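Local coordinates for protein amine Dehydrogenase (Pseudomonas putida, PDB 1JMX) that forms a beta-propeller subunit of a heme c-containing amine dehydrogenase, an enzyme that probably oxidises primary amines and passes their electrons onward, at residues Tyr162-Asp167 against His208-Leu213; Val180-Arg185 against Gly234-Asp239; Arg185-Lys190 against Thr247-Asp252. All blocks are in the same frame, centred on the assembly; numbering follows the deposited sequence.

Interaction 1: Tyr162-Asp167 against His208-Leu213; sequences YVAGPD and HEFSML
Y162 reaches F210 with its CB and sends its polar end elsewhere: OH is hydrogen-bonded to K170 NZ in the same sheet, whereas Y162 CB lies 4.2 Å from F210 CD2. Its carbonyl also takes part, Y162 O standing 4.1 Å from F210 CE2. The phenyl ring is delivered by a first torsion that sets CG anti to the backbone N (chi1 -180°), and its far end continues to A164, where F210 CZ is 4.1 Å from A164 CB. Both Y162 O and A164 CB approach the ring obliquely. M212 supplies the next contact: its chain bends at the last torsion (chi3 -69°), and M212 CE comes 4.0 Å from A164 CB, so that A164 CB is touched by both a ring and a thioether end. The axes of strands 162-164 and 209-213 run almost parallel, 14° apart, and approach to 10.0 Å, a spacing set by side chains between two stacked sheets and too wide for backbone pairing. These sheets are successive blades of a seven-bladed beta-propeller. All four touching residues are buried and every side-chain pair is apolar, which implies that the blades adhere here by van der Waals packing and exclusion of water.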
ATOM      1  N   TYR B 162       0.244 -31.415 -14.166  1.00 15.62           N
ATOM      2  CA  TYR B 162       1.296 -30.415 -14.281  1.00 14.76           C
ATOM      3  C   TYR B 162       0.991 -29.328 -13.276  1.00 13.87           C
ATOM      4  O   TYR B 162      -0.080 -28.728 -13.292  1.00 15.12           O
ATOM      5  CB  TYR B 162       1.392 -29.890 -15.712  1.00 15.00           C
ATOM      6  CG  TYR B 162       2.070 -30.905 -16.594  1.00 15.66           C
ATOM      7  CD1 TYR B 162       1.326 -31.773 -17.396  1.00 15.81           C
ATOM      8  CD2 TYR B 162       3.459 -31.054 -16.563  1.00 15.02           C
ATOM      9  CE1 TYR B 162       1.945 -32.769 -18.140  1.00 16.84           C
ATOM     10  CE2 TYR B 162       4.086 -32.041 -17.302  1.00 16.64           C
ATOM     11  CZ  TYR B 162       3.327 -32.895 -18.088  1.00 17.27           C
ATOM     12  OH  TYR B 162       3.954 -33.866 -18.824  1.00 19.96           O
ATOM     13  N   VAL B 163       1.918 -29.160 -12.345  1.00 13.16           N
ATOM     14  CA  VAL B 163       1.783 -28.214 -11.249  1.00 13.76           C
ATOM     15  C   VAL B 163       2.751 -27.042 -11.329  1.00 13.02           C
ATOM     16  O   VAL B 163       3.963 -27.224 -11.337  1.00 14.19           O
ATOM     17  CB  VAL B 163       2.019 -28.947  -9.900  1.00 13.81           C
ATOM     18  CG1 VAL B 163       1.932 -27.985  -8.742  1.00 14.88           C
ATOM     19  CG2 VAL B 163       1.019 -30.085  -9.737  1.00 13.99           C
ATOM     20  N   ALA B 164       2.201 -25.837 -11.361  1.00 12.60           N
ATOM     21  CA  ALA B 164       3.010 -24.631 -11.399  1.00 11.76           C
ATOM     22  C   ALA B 164       3.357 -24.230  -9.966  1.00 10.62           C
ATOM     23  O   ALA B 164       2.472 -23.993  -9.145  1.00 10.56           O
ATOM     24  CB  ALA B 164       2.258 -23.506 -12.105  1.00  8.62           C
ATOM     25  N   GLY B 165       4.649 -24.236  -9.663  1.00 10.65           N
ATOM     26  CA  GLY B 165       5.128 -23.849  -8.345  1.00 12.88           C
ATOM     27  C   GLY B 165       6.464 -23.176  -8.574  1.00 12.63           C
ATOM     28  O   GLY B 165       6.632 -22.543  -9.611  1.00 13.18           O
ATOM     29  N   PRO B 166       7.420 -23.244  -7.631  1.00 13.46           N
ATOM     30  CA  PRO B 166       8.728 -22.605  -7.851  1.00 14.29           C
ATOM     31  C   PRO B 166       9.264 -23.103  -9.196  1.00 14.65           C
ATOM     32  O   PRO B 166       9.903 -22.364  -9.933  1.00 14.75           O
ATOM     33  CB  PRO B 166       9.555 -23.124  -6.680  1.00 15.34           C
ATOM     34  CG  PRO B 166       8.527 -23.183  -5.576  1.00 14.14           C
ATOM     35  CD  PRO B 166       7.328 -23.809  -6.272  1.00 14.26           C
ATOM     36  N   ASP B 167       8.963 -24.369  -9.490  1.00 14.47           N
ATOM     37  CA  ASP B 167       9.299 -25.028 -10.747  1.00 13.67           C
ATOM     38  C   ASP B 167       7.991 -25.685 -11.202  1.00 13.91           C
ATOM     39  O   ASP B 167       7.043 -25.796 -10.423  1.00 13.20           O
ATOM     40  CB  ASP B 167      10.350 -26.125 -10.547  1.00 14.06           C
ATOM     41  CG  ASP B 167      11.738 -25.579 -10.240  1.00 15.42           C
ATOM     42  OD1 ASP B 167      12.155 -24.554 -10.828  1.00 17.03           O
ATOM     43  OD2 ASP B 167      12.434 -26.205  -9.416  1.00 16.48           O
ATOM     44  N   HIS B 208      -4.861 -26.770 -26.676  1.00 27.34           N
ATOM     45  CA  HIS B 208      -4.765 -27.807 -25.642  1.00 25.45           C
ATOM     46  C   HIS B 208      -3.396 -27.831 -24.968  1.00 23.05           C
ATOM     47  O   HIS B 208      -2.716 -28.855 -24.932  1.00 22.48           O
ATOM     48  CB  HIS B 208      -5.067 -29.176 -26.259  1.00 27.34           C
ATOM     49  CG  HIS B 208      -5.570 -30.191 -25.282  1.00 29.67           C
ATOM     50  ND1 HIS B 208      -5.156 -31.506 -25.302  1.00 29.81           N
ATOM     51  CD2 HIS B 208      -6.494 -30.103 -24.296  1.00 31.26           C
ATOM     52  CE1 HIS B 208      -5.806 -32.187 -24.375  1.00 31.00           C
ATOM     53  NE2 HIS B 208      -6.626 -31.359 -23.750  1.00 31.86           N
ATOM     54  N   GLU B 209      -2.980 -26.678 -24.469  1.00 21.97           N
ATOM     55  CA  GLU B 209      -1.708 -26.567 -23.786  1.00 20.42           C
ATOM     56  C   GLU B 209      -1.848 -25.667 -22.563  1.00 18.28           C
ATOM     57  O   GLU B 209      -2.803 -24.894 -22.453  1.00 16.18           O
ATOM     58  CB  GLU B 209      -0.607 -26.059 -24.733  1.00 22.35           C
ATOM     59  CG  GLU B 209      -0.835 -24.674 -25.313  1.00 26.32           C
ATOM     60  CD  GLU B 209       0.238 -24.239 -26.325  1.00 29.64           C
ATOM     61  OE1 GLU B 209       0.284 -23.028 -26.639  1.00 31.42           O
ATOM     62  OE2 GLU B 209       1.026 -25.083 -26.814  1.00 29.36           O
ATOM     63  N   PHE B 210      -0.960 -25.895 -21.599  1.00 17.47           N
ATOM     64  CA  PHE B 210      -0.895 -25.134 -20.360  1.00 16.25           C
ATOM     65  C   PHE B 210       0.179 -24.093 -20.639  1.00 14.77           C
ATOM     66  O   PHE B 210       1.367 -24.403 -20.690  1.00 14.13           O
ATOM     67  CB  PHE B 210      -0.481 -26.054 -19.201  1.00 15.94           C
ATOM     68  CG  PHE B 210      -0.389 -25.370 -17.853  1.00 16.72           C
ATOM     69  CD1 PHE B 210      -0.984 -24.130 -17.622  1.00 17.06           C
ATOM     70  CD2 PHE B 210       0.299 -25.981 -16.805  1.00 18.62           C
ATOM     71  CE1 PHE B 210      -0.892 -23.513 -16.374  1.00 17.63           C
ATOM     72  CE2 PHE B 210       0.398 -25.371 -15.544  1.00 18.46           C
ATOM     73  CZ  PHE B 210      -0.198 -24.135 -15.333  1.00 18.61           C
ATOM     74  N   SER B 211      -0.252 -22.861 -20.858  1.00 14.95           N
ATOM     75  CA  SER B 211       0.679 -21.794 -21.173  1.00 14.87           C
ATOM     76  C   SER B 211       0.635 -20.648 -20.182  1.00 14.88           C
ATOM     77  O   SER B 211      -0.405 -20.361 -19.587  1.00 15.22           O
ATOM     78  CB  SER B 211       0.408 -21.267 -22.581  1.00 14.81           C
ATOM     79  OG  SER B 211      -0.850 -20.624 -22.648  1.00 15.02           O
ATOM     80  N   MET B 212       1.786 -20.008 -20.005  1.00 14.43           N
ATOM     81  CA  MET B 212       1.922 -18.872 -19.108  1.00 14.45           C
ATOM     82  C   MET B 212       3.003 -17.961 -19.653  1.00 15.71           C
ATOM     83  O   MET B 212       3.909 -18.424 -20.339  1.00 16.58           O
ATOM     84  CB  MET B 212       2.343 -19.327 -17.707  1.00 13.12           C
ATOM     85  CG  MET B 212       1.363 -20.238 -17.005  1.00 14.27           C
ATOM     86  SD  MET B 212       1.762 -20.435 -15.276  1.00 15.39           S
ATOM     87  CE  MET B 212       3.261 -21.385 -15.375  1.00 13.28           C
ATOM     88  N   LEU B 213       2.877 -16.659 -19.403  1.00 15.83           N
ATOM     89  CA  LEU B 213       3.901 -15.707 -19.818  1.00 14.39           C
ATOM     90  C   LEU B 213       4.848 -15.559 -18.628  1.00 14.57           C
ATOM     91  O   LEU B 213       4.495 -15.875 -17.483  1.00 14.00           O
ATOM     92  CB  LEU B 213       3.311 -14.330 -20.133  1.00 13.59           C
ATOM     93  CG  LEU B 213       2.323 -14.085 -21.273  1.00 13.56           C
ATOM     94  CD1 LEU B 213       2.049 -12.599 -21.333  1.00 12.07           C
ATOM     95  CD2 LEU B 213       2.873 -14.579 -22.593  1.00 12.98           C
TER

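Interaction 2: Val180-Arg185 against Gly234-Asp239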
ATOM      1  N   VAL B 180      10.483 -32.486 -11.523  1.00 18.46           N
ATOM      2  CA  VAL B 180      10.454 -31.178 -12.170  1.00 18.06           C
ATOM      3  C   VAL B 180      10.289 -31.370 -13.673  1.00 18.18           C
ATOM      4  O   VAL B 180      11.120 -31.999 -14.320  1.00 19.48           O
ATOM      5  CB  VAL B 180      11.741 -30.361 -11.900  1.00 18.66           C
ATOM      6  CG1 VAL B 180      11.703 -29.042 -12.669  1.00 18.43           C
ATOM      7  CG2 VAL B 180      11.892 -30.097 -10.412  1.00 17.84           C
ATOM      8  N   ALA B 181       9.183 -30.873 -14.208  1.00 16.55           N
ATOM      9  CA  ALA B 181       8.912 -30.975 -15.632  1.00 17.58           C
ATOM     10  C   ALA B 181       9.564 -29.821 -16.392  1.00 18.80           C
ATOM     11  O   ALA B 181       9.995 -29.972 -17.543  1.00 18.27           O
ATOM     12  CB  ALA B 181       7.407 -30.987 -15.880  1.00 15.81           C
ATOM     13  N   LEU B 182       9.671 -28.677 -15.722  1.00 18.97           N
ATOM     14  CA  LEU B 182      10.240 -27.496 -16.337  1.00 18.63           C
ATOM     15  C   LEU B 182      10.758 -26.583 -15.234  1.00 18.23           C
ATOM     16  O   LEU B 182       9.981 -26.020 -14.465  1.00 18.28           O
ATOM     17  CB  LEU B 182       9.149 -26.808 -17.175  1.00 20.44           C
ATOM     18  CG  LEU B 182       9.400 -25.749 -18.260  1.00 22.21           C
ATOM     19  CD1 LEU B 182       8.132 -25.599 -19.083  1.00 22.76           C
ATOM     20  CD2 LEU B 182       9.798 -24.405 -17.668  1.00 24.24           C
ATOM     21  N   PRO B 183      12.088 -26.464 -15.111  1.00 18.19           N
ATOM     22  CA  PRO B 183      12.699 -25.611 -14.088  1.00 17.11           C
ATOM     23  C   PRO B 183      12.537 -24.121 -14.361  1.00 17.03           C
ATOM     24  O   PRO B 183      12.772 -23.653 -15.474  1.00 16.37           O
ATOM     25  CB  PRO B 183      14.169 -26.035 -14.126  1.00 16.53           C
ATOM     26  CG  PRO B 183      14.373 -26.406 -15.548  1.00 17.73           C
ATOM     27  CD  PRO B 183      13.123 -27.198 -15.862  1.00 18.60           C
ATOM     28  N   LEU B 184      12.020 -23.408 -13.367  1.00 16.75           N
ATOM     29  CA  LEU B 184      11.834 -21.965 -13.452  1.00 16.67           C
ATOM     30  C   LEU B 184      12.800 -21.351 -12.453  1.00 16.25           C
ATOM     31  O   LEU B 184      13.860 -20.851 -12.835  1.00 15.23           O
ATOM     32  CB  LEU B 184      10.391 -21.570 -13.118  1.00 17.03           C
ATOM     33  CG  LEU B 184       9.309 -21.975 -14.117  1.00 16.17           C
ATOM     34  CD1 LEU B 184       7.952 -21.623 -13.562  1.00 16.58           C
ATOM     35  CD2 LEU B 184       9.544 -21.272 -15.449  1.00 19.09           C
ATOM     36  N   ARG B 185      12.483 -21.475 -11.168  1.00 15.76           N
ATOM     37  CA  ARG B 185      13.354 -20.932 -10.145  1.00 18.15           C
ATOM     38  C   ARG B 185      14.730 -21.584 -10.201  1.00 19.04           C
ATOM     39  O   ARG B 185      15.753 -20.918 -10.035  1.00 20.18           O
ATOM     40  CB  ARG B 185      12.766 -21.101  -8.746  1.00 18.78           C
ATOM     41  CG  ARG B 185      13.535 -20.266  -7.728  1.00 20.15           C
ATOM     42  CD  ARG B 185      13.014 -20.400  -6.331  1.00 19.35           C
ATOM     43  NE  ARG B 185      11.652 -19.910  -6.187  1.00 17.14           N
ATOM     44  CZ  ARG B 185      11.003 -19.903  -5.029  1.00 18.06           C
ATOM     45  NH1 ARG B 185      11.602 -20.349  -3.937  1.00 18.32           N
ATOM     46  NH2 ARG B 185       9.747 -19.491  -4.965  1.00 19.60           N
ATOM     47  N   GLY B 234       8.700 -13.811 -22.142  1.00 17.17           N
ATOM     48  CA  GLY B 234       8.786 -15.147 -22.674  1.00 16.26           C
ATOM     49  C   GLY B 234       7.446 -15.845 -22.621  1.00 16.70           C
ATOM     50  O   GLY B 234       6.475 -15.358 -22.030  1.00 17.02           O
ATOM     51  N   TYR B 235       7.412 -17.009 -23.250  1.00 16.42           N
ATOM     52  CA  TYR B 235       6.230 -17.834 -23.316  1.00 17.02           C
ATOM     53  C   TYR B 235       6.675 -19.246 -22.975  1.00 17.88           C
ATOM     54  O   TYR B 235       7.666 -19.753 -23.503  1.00 16.80           O
ATOM     55  CB  TYR B 235       5.666 -17.808 -24.729  1.00 18.28           C
ATOM     56  CG  TYR B 235       4.377 -18.560 -24.912  1.00 20.19           C
ATOM     57  CD1 TYR B 235       3.168 -17.999 -24.517  1.00 20.83           C
ATOM     58  CD2 TYR B 235       4.349 -19.788 -25.567  1.00 20.23           C
ATOM     59  CE1 TYR B 235       1.960 -18.629 -24.782  1.00 23.02           C
ATOM     60  CE2 TYR B 235       3.141 -20.430 -25.836  1.00 23.68           C
ATOM     61  CZ  TYR B 235       1.953 -19.841 -25.446  1.00 23.33           C
ATOM     62  OH  TYR B 235       0.744 -20.421 -25.766  1.00 27.28           O
ATOM     63  N   LEU B 236       5.951 -19.852 -22.050  1.00 17.17           N
ATOM     64  CA  LEU B 236       6.219 -21.205 -21.607  1.00 17.09           C
ATOM     65  C   LEU B 236       4.974 -21.994 -21.978  1.00 16.22           C
ATOM     66  O   LEU B 236       3.887 -21.433 -22.059  1.00 15.53           O
ATOM     67  CB  LEU B 236       6.459 -21.177 -20.094  1.00 18.39           C
ATOM     68  CG  LEU B 236       6.139 -22.292 -19.096  1.00 21.42           C
ATOM     69  CD1 LEU B 236       6.794 -21.917 -17.764  1.00 22.84           C
ATOM     70  CD2 LEU B 236       4.634 -22.476 -18.910  1.00 18.57           C
ATOM     71  N   SER B 237       5.130 -23.279 -22.261  1.00 16.56           N
ATOM     72  CA  SER B 237       3.977 -24.091 -22.603  1.00 18.44           C
ATOM     73  C   SER B 237       4.201 -25.579 -22.356  1.00 19.31           C
ATOM     74  O   SER B 237       5.316 -26.086 -22.475  1.00 18.67           O
ATOM     75  CB  SER B 237       3.543 -23.853 -24.053  1.00 18.60           C
ATOM     76  OG  SER B 237       4.481 -24.383 -24.972  1.00 22.06           O
ATOM     77  N   VAL B 238       3.131 -26.249 -21.942  1.00 19.53           N
ATOM     78  CA  VAL B 238       3.158 -27.680 -21.698  1.00 18.11           C
ATOM     79  C   VAL B 238       2.054 -28.261 -22.564  1.00 17.27           C
ATOM     80  O   VAL B 238       0.887 -27.928 -22.391  1.00 17.51           O
ATOM     81  CB  VAL B 238       2.874 -28.032 -20.218  1.00 19.18           C
ATOM     82  CG1 VAL B 238       3.025 -29.536 -20.004  1.00 18.30           C
ATOM     83  CG2 VAL B 238       3.812 -27.265 -19.291  1.00 19.52           C
ATOM     84  N   ASP B 239       2.439 -29.072 -23.542  1.00 18.52           N
ATOM     85  CA  ASP B 239       1.481 -29.710 -24.440  1.00 19.53           C
ATOM     86  C   ASP B 239       0.755 -30.766 -23.609  1.00 19.64           C
ATOM     87  O   ASP B 239       1.374 -31.712 -23.117  1.00 19.99           O
ATOM     88  CB  ASP B 239       2.221 -30.365 -25.612  1.00 20.99           C
ATOM     89  CG  ASP B 239       1.308 -30.680 -26.780  1.00 21.96           C
ATOM     90  OD1 ASP B 239       0.315 -31.410 -26.591  1.00 22.56           O
ATOM     91  OD2 ASP B 239       1.585 -30.185 -27.894  1.00 26.02           O
TER
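L236 is at the centre of the tight part of this contact, because two leucines of the other segment close on its isobutyl group. L184 CD2 comes to 3.7 Å from L236 CD1, the two side chains meeting at about a right angle. L182 brings both of its methyls: CD1 lies 3.9 Å from L236 CG, and L182 CD2 lies 3.9 Å from L236 CD1. L236 takes up an unusual first torsion (chi1 149°), well displaced from a staggered position, which puts its CD1 methyl between L182 and L184. L182 begins in a classic beta bulge, in which A181 and L182 both face I168 and are both backbone-bonded to it. The bulge lies at the end of the outermost strand, 178-182, of one propeller blade, while L236 belongs to the middle strand, 230-239, of the next; M212 and Y214 flank L236 from the neighbouring strand 209-218. Packing slackens away from this trio. V238 points toward the other segment, yet V238 CG2 stays 4.6 Å from L182 CD1. A181 CB is farther off still, 6.2 Å from V238 CG2. V180 is exposed to solvent. At the other end of 180-185 the R185 side chain turns away from 234-239, and R185 NH1 makes a salt bridge with D143 OD1 of another chain of the assembly.

Interaction 3: Arg185-Lys190 against Thr247-Asp252; sequences RNWNRK and TQEFAD
W187 and R189 bind T247 and E249 through a two-point salt bridge beside an aromatic contact, at the outer part of a blade-to-blade interface, where the loop after strand 178-182 passes the edge strand 245-250 of the following sheet. The salt bridge is end-on: R189 NH1 donates to E249 OE2 over 2.9 Å, and R189 NH2 donates to E249 OE1 over 3.0 Å, the second bond being practically straight (178°). Both acceptors lie close to the guanidinium plane. The carboxylate, however, is turned 42° from that plane, and each of its oxygens is met from above its own plane. Two differently shaped chains bring the groups together, R189 stretched out from CG to NE and E249 folded at its second torsion (chi2 71°) so that its end swings toward the arginine. E249 OE2 has another polar partner, Y214 OH, which probably helps to fix the carboxylate. R189 in turn makes a cation-pi contact with Y192, and its CD lies 3.7 Å above one face of the W187 ring, displaced toward the rim; the indole thus flanks the arginine chain. Beyond it, W187 CH2 lies 3.7 Å from T247 OG1, which approaches the ring obliquely. An inverse gamma turn centred on N188 separates the two loop residues, marked by a weak R189 N to W187 O bond, and sends both side chains toward the same strand. E249 is buried and R189 partly exposed, so the pair is probably partly shielded from water, at some cost in desolvation. Such a loop, leaving the outermost strand of one blade and pinned to the next, is part of the connection between consecutive blades of a beta-propeller.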
ATOM      1  N   ARG B 185      12.483 -21.475 -11.168  1.00 15.76           N
ATOM      2  CA  ARG B 185      13.354 -20.932 -10.145  1.00 18.15           C
ATOM      3  C   ARG B 185      14.730 -21.584 -10.201  1.00 19.04           C
ATOM      4  O   ARG B 185      15.753 -20.918 -10.035  1.00 20.18           O
ATOM      5  CB  ARG B 185      12.766 -21.101  -8.746  1.00 18.78           C
ATOM      6  CG  ARG B 185      13.535 -20.266  -7.728  1.00 20.15           C
ATOM      7  CD  ARG B 185      13.014 -20.400  -6.331  1.00 19.35           C
ATOM      8  NE  ARG B 185      11.652 -19.910  -6.187  1.00 17.14           N
ATOM      9  CZ  ARG B 185      11.003 -19.903  -5.029  1.00 18.06           C
ATOM     10  NH1 ARG B 185      11.602 -20.349  -3.937  1.00 18.32           N
ATOM     11  NH2 ARG B 185       9.747 -19.491  -4.965  1.00 19.60           N
ATOM     12  N   ASN B 186      14.757 -22.891 -10.438  1.00 19.48           N
ATOM     13  CA  ASN B 186      16.025 -23.602 -10.521  1.00 19.69           C
ATOM     14  C   ASN B 186      16.512 -23.790 -11.955  1.00 20.94           C
ATOM     15  O   ASN B 186      17.250 -24.728 -12.260  1.00 21.54           O
ATOM     16  CB  ASN B 186      15.946 -24.921  -9.761  1.00 17.59           C
ATOM     17  CG  ASN B 186      15.672 -24.711  -8.294  1.00 17.84           C
ATOM     18  OD1 ASN B 186      16.571 -24.358  -7.526  1.00 21.01           O
ATOM     19  ND2 ASN B 186      14.412 -24.856  -7.900  1.00 18.15           N
ATOM     20  N   TRP B 187      16.077 -22.891 -12.833  1.00 22.65           N
ATOM     21  CA  TRP B 187      16.494 -22.895 -14.230  1.00 25.61           C
ATOM     22  C   TRP B 187      17.828 -22.160 -14.180  1.00 29.33           C
ATOM     23  O   TRP B 187      17.867 -20.927 -14.175  1.00 32.62           O
ATOM     24  CB  TRP B 187      15.500 -22.084 -15.072  1.00 23.75           C
ATOM     25  CG  TRP B 187      15.687 -22.154 -16.565  1.00 21.04           C
ATOM     26  CD1 TRP B 187      16.567 -22.940 -17.253  1.00 21.71           C
ATOM     27  CD2 TRP B 187      14.926 -21.446 -17.552  1.00 19.55           C
ATOM     28  NE1 TRP B 187      16.394 -22.772 -18.607  1.00 20.90           N
ATOM     29  CE2 TRP B 187      15.393 -21.860 -18.819  1.00 20.10           C
ATOM     30  CE3 TRP B 187      13.891 -20.502 -17.488  1.00 18.84           C
ATOM     31  CZ2 TRP B 187      14.858 -21.367 -20.014  1.00 18.40           C
ATOM     32  CZ3 TRP B 187      13.356 -20.013 -18.672  1.00 17.55           C
ATOM     33  CH2 TRP B 187      13.843 -20.448 -19.921  1.00 19.10           C
ATOM     34  N   ASN B 188      18.916 -22.908 -14.051  1.00 31.47           N
ATOM     35  CA  ASN B 188      20.240 -22.298 -13.976  1.00 33.54           C
ATOM     36  C   ASN B 188      20.763 -21.957 -15.370  1.00 33.01           C
ATOM     37  O   ASN B 188      21.726 -22.546 -15.859  1.00 33.85           O
ATOM     38  CB  ASN B 188      21.203 -23.217 -13.223  1.00 36.44           C
ATOM     39  CG  ASN B 188      20.974 -23.185 -11.722  1.00 39.20           C
ATOM     40  OD1 ASN B 188      21.562 -22.351 -11.015  1.00 41.44           O
ATOM     41  ND2 ASN B 188      20.105 -24.074 -11.223  1.00 39.67           N
ATOM     42  N   ARG B 189      20.089 -20.999 -15.993  1.00 31.27           N
ATOM     43  CA  ARG B 189      20.404 -20.537 -17.330  1.00 30.51           C
ATOM     44  C   ARG B 189      21.431 -19.401 -17.246  1.00 30.52           C
ATOM     45  O   ARG B 189      21.102 -18.293 -16.809  1.00 30.15           O
ATOM     46  CB  ARG B 189      19.109 -20.039 -17.959  1.00 29.24           C
ATOM     47  CG  ARG B 189      19.164 -19.756 -19.425  1.00 27.16           C
ATOM     48  CD  ARG B 189      17.856 -19.145 -19.822  1.00 26.18           C
ATOM     49  NE  ARG B 189      17.768 -18.903 -21.251  1.00 25.57           N
ATOM     50  CZ  ARG B 189      16.752 -18.273 -21.828  1.00 25.88           C
ATOM     51  NH1 ARG B 189      15.741 -17.825 -21.090  1.00 26.77           N
ATOM     52  NH2 ARG B 189      16.748 -18.081 -23.138  1.00 27.09           N
ATOM     53  N   LYS B 190      22.668 -19.667 -17.671  1.00 30.52           N
ATOM     54  CA  LYS B 190      23.714 -18.644 -17.601  1.00 30.59           C
ATOM     55  C   LYS B 190      23.468 -17.440 -18.511  1.00 28.50           C
ATOM     56  O   LYS B 190      22.987 -17.582 -19.631  1.00 27.27           O
ATOM     57  CB  LYS B 190      25.103 -19.235 -17.864  1.00 33.61           C
ATOM     58  CG  LYS B 190      26.211 -18.397 -17.222  1.00 38.10           C
ATOM     59  CD  LYS B 190      25.995 -18.292 -15.691  1.00 40.88           C
ATOM     60  CE  LYS B 190      26.697 -17.072 -15.061  1.00 42.31           C
ATOM     61  NZ  LYS B 190      26.004 -15.762 -15.350  1.00 42.78           N
ATOM     62  N   THR B 247       9.688 -23.216 -24.082  1.00 22.58           N
ATOM     63  CA  THR B 247       9.882 -21.865 -23.574  1.00 22.00           C
ATOM     64  C   THR B 247      10.595 -21.065 -24.655  1.00 23.24           C
ATOM     65  O   THR B 247      11.356 -21.625 -25.450  1.00 23.42           O
ATOM     66  CB  THR B 247      10.776 -21.825 -22.324  1.00 20.78           C
ATOM     67  OG1 THR B 247      12.109 -22.203 -22.686  1.00 19.32           O
ATOM     68  CG2 THR B 247      10.249 -22.751 -21.237  1.00 21.13           C
ATOM     69  N   GLN B 248      10.347 -19.759 -24.688  1.00 22.91           N
ATOM     70  CA  GLN B 248      10.998 -18.902 -25.661  1.00 23.98           C
ATOM     71  C   GLN B 248      10.618 -17.438 -25.498  1.00 23.69           C
ATOM     72  O   GLN B 248       9.436 -17.108 -25.374  1.00 24.88           O
ATOM     73  CB  GLN B 248      10.698 -19.369 -27.089  1.00 26.04           C
ATOM     74  CG  GLN B 248       9.508 -18.723 -27.767  1.00 28.28           C
ATOM     75  CD  GLN B 248       9.837 -18.352 -29.198  1.00 31.27           C
ATOM     76  OE1 GLN B 248       9.850 -19.210 -30.089  1.00 31.82           O
ATOM     77  NE2 GLN B 248      10.159 -17.078 -29.423  1.00 32.34           N
ATOM     78  N   GLU B 249      11.626 -16.568 -25.476  1.00 22.67           N
ATOM     79  CA  GLU B 249      11.390 -15.131 -25.355  1.00 23.00           C
ATOM     80  C   GLU B 249      10.914 -14.610 -26.713  1.00 23.69           C
ATOM     81  O   GLU B 249      11.437 -15.020 -27.755  1.00 24.42           O
ATOM     82  CB  GLU B 249      12.662 -14.412 -24.914  1.00 22.62           C
ATOM     83  CG  GLU B 249      13.134 -14.791 -23.523  1.00 23.24           C
ATOM     84  CD  GLU B 249      13.698 -16.196 -23.451  1.00 25.00           C
ATOM     85  OE1 GLU B 249      14.437 -16.595 -24.377  1.00 28.08           O
ATOM     86  OE2 GLU B 249      13.419 -16.905 -22.466  1.00 24.28           O
ATOM     87  N   PHE B 250       9.912 -13.733 -26.706  1.00 23.39           N
ATOM     88  CA  PHE B 250       9.360 -13.203 -27.955  1.00 23.00           C
ATOM     89  C   PHE B 250       9.383 -11.681 -28.128  1.00 22.87           C
ATOM     90  O   PHE B 250       8.780 -11.155 -29.064  1.00 20.96           O
ATOM     91  CB  PHE B 250       7.927 -13.720 -28.161  1.00 21.39           C
ATOM     92  CG  PHE B 250       6.961 -13.301 -27.084  1.00 19.83           C
ATOM     93  CD1 PHE B 250       6.216 -12.130 -27.215  1.00 19.95           C
ATOM     94  CD2 PHE B 250       6.775 -14.088 -25.951  1.00 19.10           C
ATOM     95  CE1 PHE B 250       5.302 -11.750 -26.235  1.00 19.48           C
ATOM     96  CE2 PHE B 250       5.859 -13.715 -24.963  1.00 18.02           C
ATOM     97  CZ  PHE B 250       5.123 -12.544 -25.107  1.00 18.56           C
ATOM     98  N   ALA B 251      10.082 -10.983 -27.241  1.00 24.52           N
ATOM     99  CA  ALA B 251      10.140  -9.529 -27.316  1.00 25.68           C
ATOM    100  C   ALA B 251      10.843  -8.884 -26.131  1.00 26.21           C
ATOM    101  O   ALA B 251      10.855  -9.425 -25.024  1.00 25.77           O
ATOM    102  CB  ALA B 251       8.728  -8.965 -27.409  1.00 25.61           C
ATOM    103  N   ASP B 252      11.436  -7.719 -26.371  1.00 26.25           N
ATOM    104  CA  ASP B 252      12.066  -6.988 -25.292  1.00 27.44           C
ATOM    105  C   ASP B 252      10.901  -6.291 -24.599  1.00 25.11           C
ATOM    106  O   ASP B 252       9.997  -5.775 -25.256  1.00 23.79           O
ATOM    107  CB  ASP B 252      13.072  -5.950 -25.803  1.00 32.03           C
ATOM    108  CG  ASP B 252      13.761  -5.209 -24.662  1.00 37.50           C
ATOM    109  OD1 ASP B 252      13.389  -4.047 -24.381  1.00 41.50           O
ATOM    110  OD2 ASP B 252      14.649  -5.803 -24.008  1.00 39.73           O
TER

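All three join one blade, or in interaction 3 the loop that leaves it, to the next blade, and they form a series from the inner to the outer part of the interface, with centres about 10, 15 and 22 Å from the centre of the chain. Interactions 1 and 2 are buried and their side-chain contacts are apolar, the former using an aromatic ring and a thioether, the latter mainly leucines. Interaction 3, partly buried, replaces this with charge and an indole. Strands 209-218, 230-239 and 245-250 supply the second sheet in turn. D167 links the other side: D167 OD1 accepts a hydrogen bond from L184 N of interaction 2, and OD2 one from N186 ND2 of interaction 3.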